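Local coordinates for reticulocyte binding protein (Streptococcus agalactiae COH1, PDB 3FAW) that probably hydrolyses the alpha-1,6-glucosidic links of pullulan and related branched glucans such as glycogen at the streptococcal cell surface, at residues Y163-Q168 and T199-L204; K215-Y220 and A239-V244. All blocks are in the same frame, centred on the assembly; numbering follows the deposited sequence.

Contact 1 of 2, residues Y163-Q168 and T199-L204. With CA (calcium ion), chain B.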
loop_
_atom_site.group_PDB
_atom_site.type_symbol
_atom_site.label_atom_id
_atom_site.label_comp_id
_atom_site.label_asym_id
_atom_site.label_seq_id
_atom_site.Cartn_x
_atom_site.Cartn_y
_atom_site.Cartn_z
ATOM N N TYR A 163 -28.107 -16.841 -2.872
ATOM C CA TYR A 163 -28.707 -16.423 -1.604
ATOM C C TYR A 163 -29.560 -15.169 -1.778
ATOM O O TYR A 163 -29.199 -14.266 -2.531
ATOM C CB TYR A 163 -27.625 -16.155 -0.557
ATOM C CG TYR A 163 -26.689 -17.326 -0.316
ATOM C CD1 TYR A 163 -26.934 -18.246 0.703
ATOM C CD2 TYR A 163 -25.563 -17.512 -1.110
ATOM C CE1 TYR A 163 -26.081 -19.315 0.923
ATOM C CE2 TYR A 163 -24.702 -18.580 -0.898
ATOM C CZ TYR A 163 -24.965 -19.478 0.120
ATOM O OH TYR A 163 -24.116 -20.540 0.328
ATOM N N ASP A 164 -30.681 -15.126 -1.056
ATOM C CA ASP A 164 -31.629 -14.011 -1.110
ATOM C C ASP A 164 -30.955 -12.660 -0.845
ATOM O O ASP A 164 -30.272 -12.478 0.159
ATOM C CB ASP A 164 -32.763 -14.240 -0.093
ATOM C CG ASP A 164 -33.853 -13.174 -0.160
ATOM O OD1 ASP A 164 -33.731 -12.204 -0.944
ATOM O OD2 ASP A 164 -34.847 -13.311 0.582
ATOM N N LYS A 165 -31.173 -11.719 -1.758
ATOM C CA LYS A 165 -30.668 -10.351 -1.629
ATOM C C LYS A 165 -31.084 -9.670 -0.317
ATOM O O LYS A 165 -30.297 -8.927 0.272
ATOM C CB LYS A 165 -31.136 -9.505 -2.823
ATOM C CG LYS A 165 -32.647 -9.368 -2.970
ATOM C CD LYS A 165 -33.022 -8.571 -4.215
ATOM C CE LYS A 165 -34.535 -8.420 -4.335
ATOM N NZ LYS A 165 -34.944 -7.658 -5.554
ATOM N N ASP A 166 -32.315 -9.927 0.128
ATOM C CA ASP A 166 -32.862 -9.321 1.350
ATOM C C ASP A 166 -32.690 -10.191 2.599
ATOM O O ASP A 166 -33.171 -9.830 3.672
ATOM C CB ASP A 166 -34.346 -8.984 1.150
ATOM C CG ASP A 166 -34.563 -7.830 0.183
ATOM O OD1 ASP A 166 -33.644 -6.998 0.016
ATOM O OD2 ASP A 166 -35.660 -7.748 -0.405
ATOM N N ASN A 167 -32.000 -11.322 2.461
ATOM C CA ASN A 167 -31.722 -12.229 3.580
ATOM C C ASN A 167 -30.586 -13.166 3.169
ATOM O O ASN A 167 -30.820 -14.271 2.672
ATOM C CB ASN A 167 -32.994 -13.009 3.953
ATOM C CG ASN A 167 -32.796 -13.953 5.141
ATOM O OD1 ASN A 167 -31.680 -14.163 5.622
ATOM N ND2 ASN A 167 -33.895 -14.532 5.611
ATOM N N GLN A 168 -29.350 -12.716 3.371
ATOM C CA GLN A 168 -28.177 -13.397 2.801
ATOM C C GLN A 168 -27.953 -14.838 3.286
ATOM O O GLN A 168 -27.217 -15.585 2.646
ATOM C CB GLN A 168 -26.900 -12.573 3.021
ATOM C CG GLN A 168 -26.443 -12.483 4.473
ATOM C CD GLN A 168 -24.960 -12.213 4.595
ATOM O OE1 GLN A 168 -24.137 -13.005 4.128
ATOM N NE2 GLN A 168 -24.607 -11.096 5.231
ATOM N N THR A 199 -30.170 -8.749 -9.681
ATOM C CA THR A 199 -29.478 -7.615 -9.070
ATOM C C THR A 199 -29.598 -7.684 -7.540
ATOM O O THR A 199 -30.694 -7.849 -6.997
ATOM C CB THR A 199 -30.035 -6.264 -9.592
ATOM O OG1 THR A 199 -30.025 -6.259 -11.027
ATOM C CG2 THR A 199 -29.201 -5.085 -9.084
ATOM N N GLY A 200 -28.462 -7.596 -6.856
ATOM C CA GLY A 200 -28.434 -7.617 -5.389
ATOM C C GLY A 200 -28.371 -8.999 -4.743
ATOM O O GLY A 200 -28.082 -9.107 -3.554
ATOM N N TYR A 201 -28.648 -10.055 -5.505
ATOM C CA TYR A 201 -28.545 -11.424 -4.975
ATOM C C TYR A 201 -27.082 -11.806 -4.752
ATOM O O TYR A 201 -26.177 -11.245 -5.383
ATOM C CB TYR A 201 -29.228 -12.439 -5.902
ATOM C CG TYR A 201 -30.736 -12.517 -5.743
ATOM C CD1 TYR A 201 -31.575 -11.597 -6.373
ATOM C CD2 TYR A 201 -31.324 -13.513 -4.963
ATOM C CE1 TYR A 201 -32.963 -11.669 -6.228
ATOM C CE2 TYR A 201 -32.705 -13.592 -4.815
ATOM C CZ TYR A 201 -33.517 -12.668 -5.450
ATOM O OH TYR A 201 -34.887 -12.751 -5.308
ATOM N N TYR A 202 -26.861 -12.762 -3.854
ATOM C CA TYR A 202 -25.509 -13.161 -3.471
ATOM C C TYR A 202 -25.219 -14.605 -3.884
ATOM O O TYR A 202 -26.140 -15.396 -4.066
ATOM C CB TYR A 202 -25.316 -12.997 -1.965
ATOM C CG TYR A 202 -25.696 -11.632 -1.440
ATOM C CD1 TYR A 202 -26.817 -11.461 -0.625
ATOM C CD2 TYR A 202 -24.943 -10.510 -1.760
ATOM C CE1 TYR A 202 -27.162 -10.203 -0.133
ATOM C CE2 TYR A 202 -25.289 -9.249 -1.282
ATOM C CZ TYR A 202 -26.393 -9.102 -0.470
ATOM O OH TYR A 202 -26.721 -7.855 0.011
ATOM N N TYR A 203 -23.937 -14.937 -4.043
ATOM C CA TYR A 203 -23.545 -16.271 -4.488
ATOM C C TYR A 203 -22.205 -16.756 -3.928
ATOM O O TYR A 203 -21.289 -15.968 -3.672
ATOM C CB TYR A 203 -23.538 -16.353 -6.028
ATOM C CG TYR A 203 -22.482 -15.510 -6.713
ATOM C CD1 TYR A 203 -21.300 -16.083 -7.187
ATOM C CD2 TYR A 203 -22.664 -14.141 -6.892
ATOM C CE1 TYR A 203 -20.329 -15.314 -7.816
ATOM C CE2 TYR A 203 -21.697 -13.364 -7.520
ATOM C CZ TYR A 203 -20.534 -13.956 -7.980
ATOM O OH TYR A 203 -19.581 -13.181 -8.601
ATOM N N LEU A 204 -22.124 -18.070 -3.724
ATOM C CA LEU A 204 -20.867 -18.762 -3.460
ATOM C C LEU A 204 -20.727 -19.884 -4.486
ATOM O O LEU A 204 -21.706 -20.260 -5.133
ATOM C CB LEU A 204 -20.841 -19.339 -2.043
ATOM C CG LEU A 204 -20.738 -18.353 -0.874
ATOM C CD1 LEU A 204 -20.907 -19.081 0.455
ATOM C CD2 LEU A 204 -19.419 -17.588 -0.896
HETATM CA CA CA B . -29.074 -6.919 0.548
HETATM O O HOH W 1 -33.251 -7.962 -7.886
HETATM O O HOH W 2 -28.784 -7.167 -1.941
HETATM O O HOH W 3 -30.766 -6.232 2.175
HETATM O O HOH W 4 -28.557 -8.243 2.472
HETATM O O HOH W 5 -30.534 -5.382 -0.720
#
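Lys165 O and Tyr202 OH close on one calcium ion, one from each segment, the carbonyl at 2.4 Å and the phenol oxygen at 2.6 Å from the metal. Four waters and Lys363 O bring the ligands to seven, so the ion ties this corner of the CBM48 beta domain to a distant part of the chain. Behind the site, strands 157-164 and 202-209 meet in an antiparallel hydrogen-bonded pair, Tyr163 with Tyr202. Tyr163 N gives a short, nearly straight bond to Tyr202 O (2.7 Å), approaching tilted from the carbonyl plane, while Tyr202 N returns one to Tyr163 O within the plane of that carbonyl.

A type I turn from Asp164 to Asn167 follows, steadied by an Asx turn in which Asp166 N reaches Asp164 OD1 from above the carboxylate plane. This turn presents Lys165 O to the metal. The Lys165 side chain leaves with CG between the backbone N and the carbonyl carbon (chi1 61°) and then runs fully extended across Tyr201. Its CG lies over the ring face, 4.2 Å from the centroid of Tyr201, in a CH-pi contact, and Lys165 N sits above the same ring toward its rim. Gly200 O rests over the centre of the Tyr202 ring and accepts from metal-bound water 2. At the far end of the lysine, another water accepts from Lys165 NZ at 2.9 Å and donates to Thr199 O.

Contact 2 of 2, residues K215-Y220 and A239-V244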
loop_
_atom_site.group_PDB
_atom_site.type_symbol
_atom_site.label_atom_id
_atom_site.label_comp_id
_atom_site.label_asym_id
_atom_site.label_seq_id
_atom_site.Cartn_x
_atom_site.Cartn_y
_atom_site.Cartn_z
ATOM N N LYS A 215 -16.851 -24.318 -0.021
ATOM C CA LYS A 215 -17.553 -23.145 -0.551
ATOM C C LYS A 215 -16.609 -21.950 -0.626
ATOM O O LYS A 215 -16.041 -21.535 0.394
ATOM C CB LYS A 215 -18.787 -22.829 0.303
ATOM C CG LYS A 215 -19.845 -23.936 0.248
ATOM C CD LYS A 215 -20.996 -23.726 1.227
ATOM C CE LYS A 215 -21.942 -24.927 1.200
ATOM N NZ LYS A 215 -23.108 -24.789 2.118
ATOM N N ILE A 216 -16.446 -21.400 -1.831
ATOM C CA ILE A 216 -15.431 -20.364 -2.087
ATOM C C ILE A 216 -16.015 -19.020 -2.541
ATOM O O ILE A 216 -17.171 -18.931 -2.962
ATOM C CB ILE A 216 -14.336 -20.857 -3.101
ATOM C CG1 ILE A 216 -14.886 -21.016 -4.523
ATOM C CG2 ILE A 216 -13.726 -22.180 -2.627
ATOM C CD1 ILE A 216 -14.884 -19.752 -5.350
ATOM N N LEU A 217 -15.189 -17.980 -2.443
ATOM C CA LEU A 217 -15.568 -16.619 -2.827
ATOM C C LEU A 217 -14.991 -16.308 -4.198
ATOM O O LEU A 217 -13.783 -16.409 -4.398
ATOM C CB LEU A 217 -15.047 -15.604 -1.798
ATOM C CG LEU A 217 -15.103 -14.117 -2.176
ATOM C CD1 LEU A 217 -16.515 -13.713 -2.583
ATOM C CD2 LEU A 217 -14.600 -13.230 -1.029
ATOM N N ASP A 218 -15.861 -15.940 -5.137
ATOM C CA ASP A 218 -15.441 -15.523 -6.475
ATOM C C ASP A 218 -14.366 -14.432 -6.363
ATOM O O ASP A 218 -14.645 -13.337 -5.869
ATOM C CB ASP A 218 -16.657 -15.005 -7.255
ATOM C CG ASP A 218 -16.360 -14.741 -8.721
ATOM O OD1 ASP A 218 -15.194 -14.877 -9.154
ATOM O OD2 ASP A 218 -17.310 -14.391 -9.454
ATOM N N PRO A 219 -13.124 -14.731 -6.799
ATOM C CA PRO A 219 -12.078 -13.707 -6.708
ATOM C C PRO A 219 -12.330 -12.461 -7.565
ATOM O O PRO A 219 -11.798 -11.405 -7.252
ATOM C CB PRO A 219 -10.800 -14.441 -7.151
ATOM C CG PRO A 219 -11.238 -15.669 -7.815
ATOM C CD PRO A 219 -12.621 -16.000 -7.354
ATOM N N TYR A 220 -13.138 -12.593 -8.617
ATOM C CA TYR A 220 -13.496 -11.481 -9.502
ATOM C C TYR A 220 -14.829 -10.824 -9.134
ATOM O O TYR A 220 -15.397 -10.087 -9.936
ATOM C CB TYR A 220 -13.527 -11.961 -10.961
ATOM C CG TYR A 220 -12.157 -12.036 -11.580
ATOM C CD1 TYR A 220 -11.256 -13.020 -11.184
ATOM C CD2 TYR A 220 -11.749 -11.117 -12.542
ATOM C CE1 TYR A 220 -9.993 -13.094 -11.730
ATOM C CE2 TYR A 220 -10.479 -11.183 -13.099
ATOM C CZ TYR A 220 -9.606 -12.178 -12.685
ATOM O OH TYR A 220 -8.347 -12.275 -13.216
ATOM N N ALA A 239 -16.954 -13.963 2.951
ATOM C CA ALA A 239 -18.079 -13.138 2.532
ATOM C C ALA A 239 -18.687 -13.773 1.282
ATOM O O ALA A 239 -18.070 -14.638 0.649
ATOM C CB ALA A 239 -17.623 -11.710 2.248
ATOM N N LYS A 240 -19.902 -13.357 0.942
ATOM C CA LYS A 240 -20.574 -13.853 -0.247
ATOM C C LYS A 240 -20.484 -12.804 -1.352
ATOM O O LYS A 240 -20.624 -11.606 -1.092
ATOM C CB LYS A 240 -22.038 -14.182 0.066
ATOM C CG LYS A 240 -22.229 -15.220 1.160
ATOM C CD LYS A 240 -23.708 -15.509 1.398
ATOM C CE LYS A 240 -23.926 -16.429 2.593
ATOM N NZ LYS A 240 -23.715 -15.720 3.900
ATOM N N ALA A 241 -20.241 -13.251 -2.580
ATOM C CA ALA A 241 -20.203 -12.338 -3.727
ATOM C C ALA A 241 -21.602 -11.797 -4.029
ATOM O O ALA A 241 -22.600 -12.367 -3.591
ATOM C CB ALA A 241 -19.624 -13.034 -4.946
ATOM N N ALA A 242 -21.668 -10.691 -4.764
ATOM C CA ALA A 242 -22.949 -10.063 -5.104
ATOM C C ALA A 242 -23.039 -9.815 -6.601
ATOM O O ALA A 242 -22.029 -9.526 -7.251
ATOM C CB ALA A 242 -23.118 -8.750 -4.346
ATOM N N PHE A 243 -24.250 -9.929 -7.143
ATOM C CA PHE A 243 -24.495 -9.601 -8.546
ATOM C C PHE A 243 -24.768 -8.104 -8.666
ATOM O O PHE A 243 -25.788 -7.618 -8.177
ATOM C CB PHE A 243 -25.673 -10.405 -9.116
ATOM C CG PHE A 243 -25.459 -11.897 -9.104
ATOM C CD1 PHE A 243 -24.362 -12.462 -9.732
ATOM C CD2 PHE A 243 -26.371 -12.738 -8.480
ATOM C CE1 PHE A 243 -24.166 -13.835 -9.726
ATOM C CE2 PHE A 243 -26.178 -14.116 -8.466
ATOM C CZ PHE A 243 -25.077 -14.662 -9.091
ATOM N N VAL A 244 -23.839 -7.384 -9.295
ATOM C CA VAL A 244 -23.970 -5.945 -9.524
ATOM C C VAL A 244 -23.505 -5.529 -10.923
ATOM O O VAL A 244 -22.798 -6.275 -11.612
ATOM C CB VAL A 244 -23.175 -5.115 -8.475
ATOM C CG1 VAL A 244 -23.803 -5.247 -7.095
ATOM C CG2 VAL A 244 -21.698 -5.527 -8.452
#
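Leu217 and Ala241 meet through apolar contact, the mainstay of this small buried junction, which covers 156 Å² in all. Leu217 CD1 comes to 4.0 Å from Ala241 CB. The same methyl also lies against main chain, 3.7 Å from Ala239 O and a similar distance from Ala241 N, so one branch of the leucine spans the peptides on both sides of Lys240. With CG anti to the backbone N (chi1 168°), the leucine reaches straight across to them. A second, looser apolar touch places Asp218 CB 4.2 Å from Ala241 CB, and the alanine methyl thus faces two successive residues of the other segment.

Hydrogen bonding across the junction is absent. The nearest CA atoms, Leu217 to Lys240, are 6.3 Å apart, wider than paired strands stand, and the two chains advance in the same sense without joining main chains. The polar groups bond within their own segment or to other parts of the fold. Tyr220 N meets Asp218 OD1 from above the carboxylate plane at 3.1 Å, which makes an Asx turn, and this bend carries the chain round through Pro219. The other carboxylate oxygen, OD2, bonds to Tyr203 OH, so the aspartate both shapes its own turn and holds a tyrosine of strand 202-209. Lys240 NZ likewise bonds to Gln168 OE1.

Both segments border that strand: Ile216 pairs through the backbone with Tyr205, and Ala241 with Tyr203. Strand 212-216 therefore peels away at Leu217, and strand 241-242 takes over the same edge of strand 202-209 a little nearer its start.

In the fold
From the N terminus, the chain first runs through the separate seven-stranded sheet and then enters the CBM48 beta domain. Contact 1 closes the excursion made by strands 170-179 and 184-189, bringing strand 202-209 beside strand 157-164. The chain then doubles back into strand 212-216, and contact 2 closes a loop without regular strands or helices that returns as strand 241-242. The two closures stand in series, neither nested nor crossed, yet their centres are only 10 Å apart. Strand 202-209 lies between strand 157-164 on one edge and strands 212-216 and 241-242 on the other, Gln168 OE1 reaches Lys240 NZ, and Tyr203 stacks on Phe243. Beyond Val244 the chain goes on toward the parallel catalytic barrel.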